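Local coordinates for protein obscurin (Homo sapiens, PDB 2YZ8) that is a giant muscle protein, represented here by one immunoglobulin-like domain, and probably serves as a modular structural and signalling scaffold, at residues S55-G60 / V66-R71; A61-V66 / Y78-G83. All blocks are in the same frame, centred on the assembly; numbering follows the deposited sequence.

Both interactions use strand 62-67 of this I-set immunoglobulin domain; V66 ends one segment and begins the other, though its contacts are those of interaction 1. Their centres lie about 10 Å apart. Interaction 1 is made within one sheet, where strand 62-67 pairs with the outermost strand 54-59 as a beta hairpin. Interaction 2 leads from the inner side of strand 62-67 across the interior to strand 76-82 of the other sheet. Along the chain the segments alternate: 55-60, 61-66, 66-71, then 78-83. L56 CD1 also packs on L65 CD1. Strand 62-67 thus meets arginine side chains on its outer face and apolar core side chains on its inner face, in keeping with its place in a beta sandwich.

Interaction 1 (S55-G60 / V66-R71); sequences SLRQEG and VVRNLR
S55 and V66 face each other as an antiparallel hydrogen-bonded pair at the open end of the beta hairpin formed by strands 54-59 and 62-67, at the edge of one sheet of the immunoglobulin sandwich. Two backbone bonds close the pair: S55 N gives its hydrogen to V66 O at 2.9 Å, and V66 N returns one to S55 O at 2.9 Å, the second nearly straight (176°). Both side chains project to the same face of the sheet, and S55 CB lies 4.0 Å from V66 CB. Two arginines extend over this face, one from each segment. R57, with its chain extended from CG to NE, brings its guanidinium over V66, whose methyl CG2 sits 3.7 Å from NE and beneath the centre of the planar group. The branch responsible is set by the torsion of V66: CG1 stands anti to the backbone N (chi1 -175°), which leaves CG2 to meet the arginine. R68, two residues on from V66, reaches back, its chain bent at chi3 (-79°), and sets one face of its guanidinium over S55 CB, off-centre toward NH2, which is 3.4 Å from CB. The two cationic groups consequently come close, R57 NH2 to R68 NH1 measuring 4.4 Å, a proximity that probably costs some electrostatic energy. A weak, long ion pair with E64 may offset part of this for R57. Farther along, the backbone of R68 bonds with K53, and V67 turns from the hairpin partner to pack on A26 of strand 26-32. S55 helps to hold the rotation of the R57 head: its hydroxyl lies in the guanidinium plane and accepts a hydrogen bond from R57 NE, 2.9 Å from NE to S55 OG.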
loop_
_atom_site.group_PDB
_atom_site.type_symbol
_atom_site.label_atom_id
_atom_site.label_comp_id
_atom_site.label_asym_id
_atom_site.label_seq_id
_atom_site.Cartn_x
_atom_site.Cartn_y
_atom_site.Cartn_z
ATOM N N SER A 55 0.492 5.009 7.315
ATOM C CA SER A 55 -0.337 6.172 7.044
ATOM C C SER A 55 -1.142 5.884 5.781
ATOM O O SER A 55 -0.570 5.572 4.726
ATOM C CB SER A 55 0.529 7.423 6.881
ATOM O OG SER A 55 -0.266 8.576 6.680
ATOM N N LEU A 56 -2.468 5.945 5.905
ATOM C CA LEU A 56 -3.371 5.654 4.793
ATOM C C LEU A 56 -3.911 6.967 4.255
ATOM O O LEU A 56 -4.608 7.685 4.964
ATOM C CB LEU A 56 -4.531 4.759 5.239
ATOM C CG LEU A 56 -4.293 3.273 5.501
ATOM C CD1 LEU A 56 -3.421 3.042 6.731
ATOM C CD2 LEU A 56 -5.629 2.573 5.654
ATOM N N ARG A 57 -3.568 7.277 3.009
ATOM C CA ARG A 57 -3.871 8.585 2.432
ATOM C C ARG A 57 -4.696 8.468 1.159
ATOM O O ARG A 57 -4.588 7.491 0.430
ATOM C CB ARG A 57 -2.578 9.359 2.169
ATOM C CG ARG A 57 -1.691 9.479 3.398
ATOM C CD ARG A 57 -0.381 10.172 3.111
ATOM N NE ARG A 57 0.479 10.137 4.294
ATOM C CZ ARG A 57 1.629 10.792 4.417
ATOM N NH1 ARG A 57 2.083 11.555 3.427
ATOM N NH2 ARG A 57 2.330 10.686 5.539
ATOM N N GLN A 58 -5.532 9.470 0.901
ATOM C CA GLN A 58 -6.306 9.497 -0.331
ATOM C C GLN A 58 -6.291 10.909 -0.919
ATOM O O GLN A 58 -6.394 11.894 -0.188
ATOM C CB GLN A 58 -7.743 8.994 -0.105
ATOM C CG GLN A 58 -8.585 8.893 -1.398
ATOM C CD GLN A 58 -9.763 7.938 -1.289
ATOM O OE1 GLN A 58 -9.932 7.259 -0.280
ATOM N NE2 GLN A 58 -10.569 7.864 -2.344
ATOM N N GLU A 59 -6.110 10.979 -2.237
ATOM C CA GLU A 59 -6.174 12.228 -2.985
ATOM C C GLU A 59 -7.020 12.002 -4.236
ATOM O O GLU A 59 -6.498 11.711 -5.311
ATOM C CB GLU A 59 -4.765 12.721 -3.336
ATOM C CG GLU A 59 -4.713 14.133 -3.909
ATOM N N GLY A 60 -8.334 12.139 -4.075
ATOM C CA GLY A 60 -9.298 11.865 -5.138
ATOM C C GLY A 60 -9.363 10.373 -5.392
ATOM O O GLY A 60 -9.735 9.600 -4.508
ATOM N N VAL A 66 1.701 4.712 3.201
ATOM C CA VAL A 66 3.048 5.029 3.627
ATOM C C VAL A 66 3.427 4.070 4.748
ATOM O O VAL A 66 2.728 3.962 5.755
ATOM C CB VAL A 66 3.184 6.514 4.067
ATOM C CG1 VAL A 66 4.633 6.854 4.380
ATOM C CG2 VAL A 66 2.664 7.436 2.974
ATOM N N VAL A 67 4.519 3.346 4.534
ATOM C CA VAL A 67 5.075 2.446 5.535
ATOM C C VAL A 67 6.324 3.128 6.070
ATOM O O VAL A 67 7.341 3.191 5.382
ATOM C CB VAL A 67 5.451 1.072 4.924
ATOM C CG1 VAL A 67 5.810 0.079 6.022
ATOM C CG2 VAL A 67 4.315 0.529 4.069
ATOM N N ARG A 68 6.238 3.656 7.285
ATOM C CA ARG A 68 7.329 4.427 7.869
ATOM C C ARG A 68 8.326 3.527 8.603
ATOM O O ARG A 68 8.012 2.376 8.917
ATOM C CB ARG A 68 6.775 5.517 8.787
ATOM C CG ARG A 68 6.111 6.656 8.022
ATOM C CD ARG A 68 5.358 7.605 8.932
ATOM N NE ARG A 68 4.059 7.063 9.316
ATOM C CZ ARG A 68 3.003 7.797 9.643
ATOM N NH1 ARG A 68 3.067 9.121 9.625
ATOM N NH2 ARG A 68 1.871 7.200 9.980
ATOM N N ASN A 69 9.523 4.059 8.854
ATOM C CA ASN A 69 10.608 3.326 9.524
ATOM C C ASN A 69 10.795 1.899 8.988
ATOM O O ASN A 69 10.698 0.918 9.740
ATOM C CB ASN A 69 10.408 3.318 11.048
ATOM C CG ASN A 69 10.442 4.715 11.660
ATOM O OD1 ASN A 69 9.712 5.613 11.241
ATOM N ND2 ASN A 69 11.286 4.895 12.672
ATOM N N LEU A 70 11.061 1.793 7.686
ATOM C CA LEU A 70 11.181 0.492 7.031
ATOM C C LEU A 70 12.240 -0.411 7.652
ATOM O O LEU A 70 13.404 -0.018 7.805
ATOM C CB LEU A 70 11.458 0.642 5.532
ATOM C CG LEU A 70 10.271 0.641 4.566
ATOM C CD1 LEU A 70 10.814 0.644 3.157
ATOM C CD2 LEU A 70 9.363 -0.568 4.772
ATOM N N ARG A 71 11.801 -1.613 8.012
ATOM C CA ARG A 71 12.657 -2.680 8.505
ATOM C C ARG A 71 12.502 -3.839 7.520
ATOM O O ARG A 71 11.514 -3.875 6.786
ATOM C CB ARG A 71 12.175 -3.132 9.880
ATOM C CG ARG A 71 12.133 -2.069 10.964
ATOM C CD ARG A 71 11.218 -2.526 12.093
ATOM N NE ARG A 71 9.839 -2.691 11.625
ATOM C CZ ARG A 71 8.910 -3.423 12.236
ATOM N NH1 ARG A 71 9.192 -4.082 13.352
ATOM N NH2 ARG A 71 7.691 -3.500 11.720
#

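Interaction 2 (A61-V66 / Y78-G83)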
loop_
_atom_site.group_PDB
_atom_site.type_symbol
_atom_site.label_atom_id
_atom_site.label_comp_id
_atom_site.label_asym_id
_atom_site.label_seq_id
_atom_site.Cartn_x
_atom_site.Cartn_y
_atom_site.Cartn_z
ATOM N N ALA A 61 -8.995 9.972 -6.604
ATOM C CA ALA A 61 -8.930 8.558 -6.967
ATOM C C ALA A 61 -7.557 7.932 -6.674
ATOM O O ALA A 61 -7.402 6.702 -6.739
ATOM C CB ALA A 61 -9.297 8.378 -8.427
HETATM N N MSE A 62 -6.572 8.770 -6.354
HETATM C CA MSE A 62 -5.231 8.294 -6.001
HETATM C C MSE A 62 -5.206 7.789 -4.558
HETATM O O MSE A 62 -5.604 8.499 -3.622
HETATM C CB MSE A 62 -4.169 9.388 -6.177
HETATM C CG MSE A 62 -4.433 10.424 -7.270
HETATM SE SE MSE A 62 -3.677 10.075 -9.041
HETATM C CE MSE A 62 -3.912 11.840 -9.789
ATOM N N LEU A 63 -4.714 6.567 -4.390
ATOM C CA LEU A 63 -4.598 5.931 -3.084
ATOM C C LEU A 63 -3.133 5.706 -2.739
ATOM O O LEU A 63 -2.326 5.361 -3.600
ATOM C CB LEU A 63 -5.342 4.592 -3.073
ATOM C CG LEU A 63 -6.856 4.631 -3.299
ATOM C CD1 LEU A 63 -7.360 3.224 -3.544
ATOM C CD2 LEU A 63 -7.577 5.281 -2.125
ATOM N N GLU A 64 -2.801 5.893 -1.468
ATOM C CA GLU A 64 -1.414 5.869 -1.033
ATOM C C GLU A 64 -1.298 5.234 0.357
ATOM O O GLU A 64 -2.048 5.585 1.274
ATOM C CB GLU A 64 -0.892 7.305 -1.027
ATOM C CG GLU A 64 0.556 7.486 -0.630
ATOM C CD GLU A 64 0.969 8.949 -0.585
ATOM O OE1 GLU A 64 1.893 9.284 0.183
ATOM O OE2 GLU A 64 0.370 9.767 -1.316
ATOM N N LEU A 65 -0.364 4.294 0.494
ATOM C CA LEU A 65 0.005 3.732 1.796
ATOM C C LEU A 65 1.465 4.045 2.081
ATOM O O LEU A 65 2.357 3.687 1.305
ATOM C CB LEU A 65 -0.218 2.209 1.855
ATOM C CG LEU A 65 0.337 1.471 3.088
ATOM C CD1 LEU A 65 -0.533 1.700 4.324
ATOM C CD2 LEU A 65 0.515 -0.024 2.823
ATOM N N VAL A 66 1.701 4.712 3.201
ATOM C CA VAL A 66 3.048 5.029 3.627
ATOM C C VAL A 66 3.427 4.070 4.748
ATOM O O VAL A 66 2.728 3.962 5.755
ATOM C CB VAL A 66 3.184 6.514 4.067
ATOM C CG1 VAL A 66 4.633 6.854 4.380
ATOM C CG2 VAL A 66 2.664 7.436 2.974
ATOM N N TYR A 78 1.679 -6.572 -0.001
ATOM C CA TYR A 78 0.630 -5.662 0.419
ATOM C C TYR A 78 -0.481 -5.643 -0.620
ATOM O O TYR A 78 -0.237 -5.896 -1.799
ATOM C CB TYR A 78 1.190 -4.254 0.582
ATOM C CG TYR A 78 2.139 -4.095 1.741
ATOM C CD1 TYR A 78 1.695 -3.565 2.958
ATOM C CD2 TYR A 78 3.488 -4.442 1.620
ATOM C CE1 TYR A 78 2.561 -3.411 4.031
ATOM C CE2 TYR A 78 4.360 -4.290 2.679
ATOM C CZ TYR A 78 3.892 -3.774 3.881
ATOM O OH TYR A 78 4.751 -3.628 4.932
ATOM N N SER A 79 -1.697 -5.323 -0.177
ATOM C CA SER A 79 -2.857 -5.321 -1.061
ATOM C C SER A 79 -3.795 -4.182 -0.707
ATOM O O SER A 79 -3.828 -3.733 0.441
ATOM C CB SER A 79 -3.614 -6.641 -0.961
ATOM O OG SER A 79 -2.777 -7.723 -1.333
ATOM N N CYS A 80 -4.549 -3.725 -1.703
ATOM C CA CYS A 80 -5.589 -2.719 -1.489
ATOM C C CYS A 80 -6.889 -3.275 -2.040
ATOM O O CYS A 80 -6.892 -3.956 -3.076
ATOM C CB CYS A 80 -5.235 -1.393 -2.161
ATOM S SG CYS A 80 -6.334 -0.017 -1.688
ATOM N N SER A 81 -7.987 -3.011 -1.334
ATOM C CA SER A 81 -9.278 -3.576 -1.700
ATOM C C SER A 81 -10.414 -2.580 -1.555
ATOM O O SER A 81 -10.460 -1.806 -0.595
ATOM C CB SER A 81 -9.574 -4.818 -0.860
ATOM O OG SER A 81 -9.765 -4.463 0.495
ATOM N N PHE A 82 -11.323 -2.602 -2.522
ATOM C CA PHE A 82 -12.547 -1.814 -2.442
ATOM C C PHE A 82 -13.709 -2.670 -2.923
ATOM O O PHE A 82 -13.717 -3.138 -4.068
ATOM C CB PHE A 82 -12.451 -0.517 -3.253
ATOM C CG PHE A 82 -13.691 0.332 -3.170
ATOM C CD1 PHE A 82 -14.624 0.338 -4.208
ATOM C CD2 PHE A 82 -13.944 1.102 -2.041
ATOM C CE1 PHE A 82 -15.785 1.116 -4.126
ATOM C CE2 PHE A 82 -15.106 1.878 -1.949
ATOM C CZ PHE A 82 -16.028 1.877 -2.995
ATOM N N GLY A 83 -14.682 -2.871 -2.040
ATOM C CA GLY A 83 -15.814 -3.739 -2.326
ATOM C C GLY A 83 -15.295 -5.124 -2.649
ATOM O O GLY A 83 -14.621 -5.742 -1.825
#
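Across the hydrophobic core of the immunoglobulin beta sandwich, strand 62-67 of one sheet faces strand 76-82 of the other through alternate side chains: L63 and L65 from the first, Y78 and C80 from the second. The backbones stay well separated, L63 CA and C80 CA being 8.9 Å apart, and the short segments run in roughly opposite directions (152°). Side-chain ends therefore bridge the gap. L63 touches with a single branch, its CD1 methyl resting 3.9 Å from C80 SG. C80 CB already points toward the opposite strand, and with SG anti to the backbone N (chi1 -170°) the sulfur meets L63. At the second point L65 sends CD2 to the ring of Y78, 3.7 Å from CD1 and farther from CE1, so the methyl approaches the CD1-CE1 bond obliquely, and the two side chains cross at about a right angle. These contacts are apolar. The phenol oxygen of Y78 is carried past them to the backbone carbonyl of D74, a hydrogen bond that fixes the far end of the ring. L28 and L91 also pack on Y78, while C30 on strand 26-32 lies against L63. A tyrosine hydroxyl bonded to the backbone of a residue four positions earlier, with its ring in the core, is the tyrosine corner characteristic of immunoglobulin and other Greek key beta-sandwich domains.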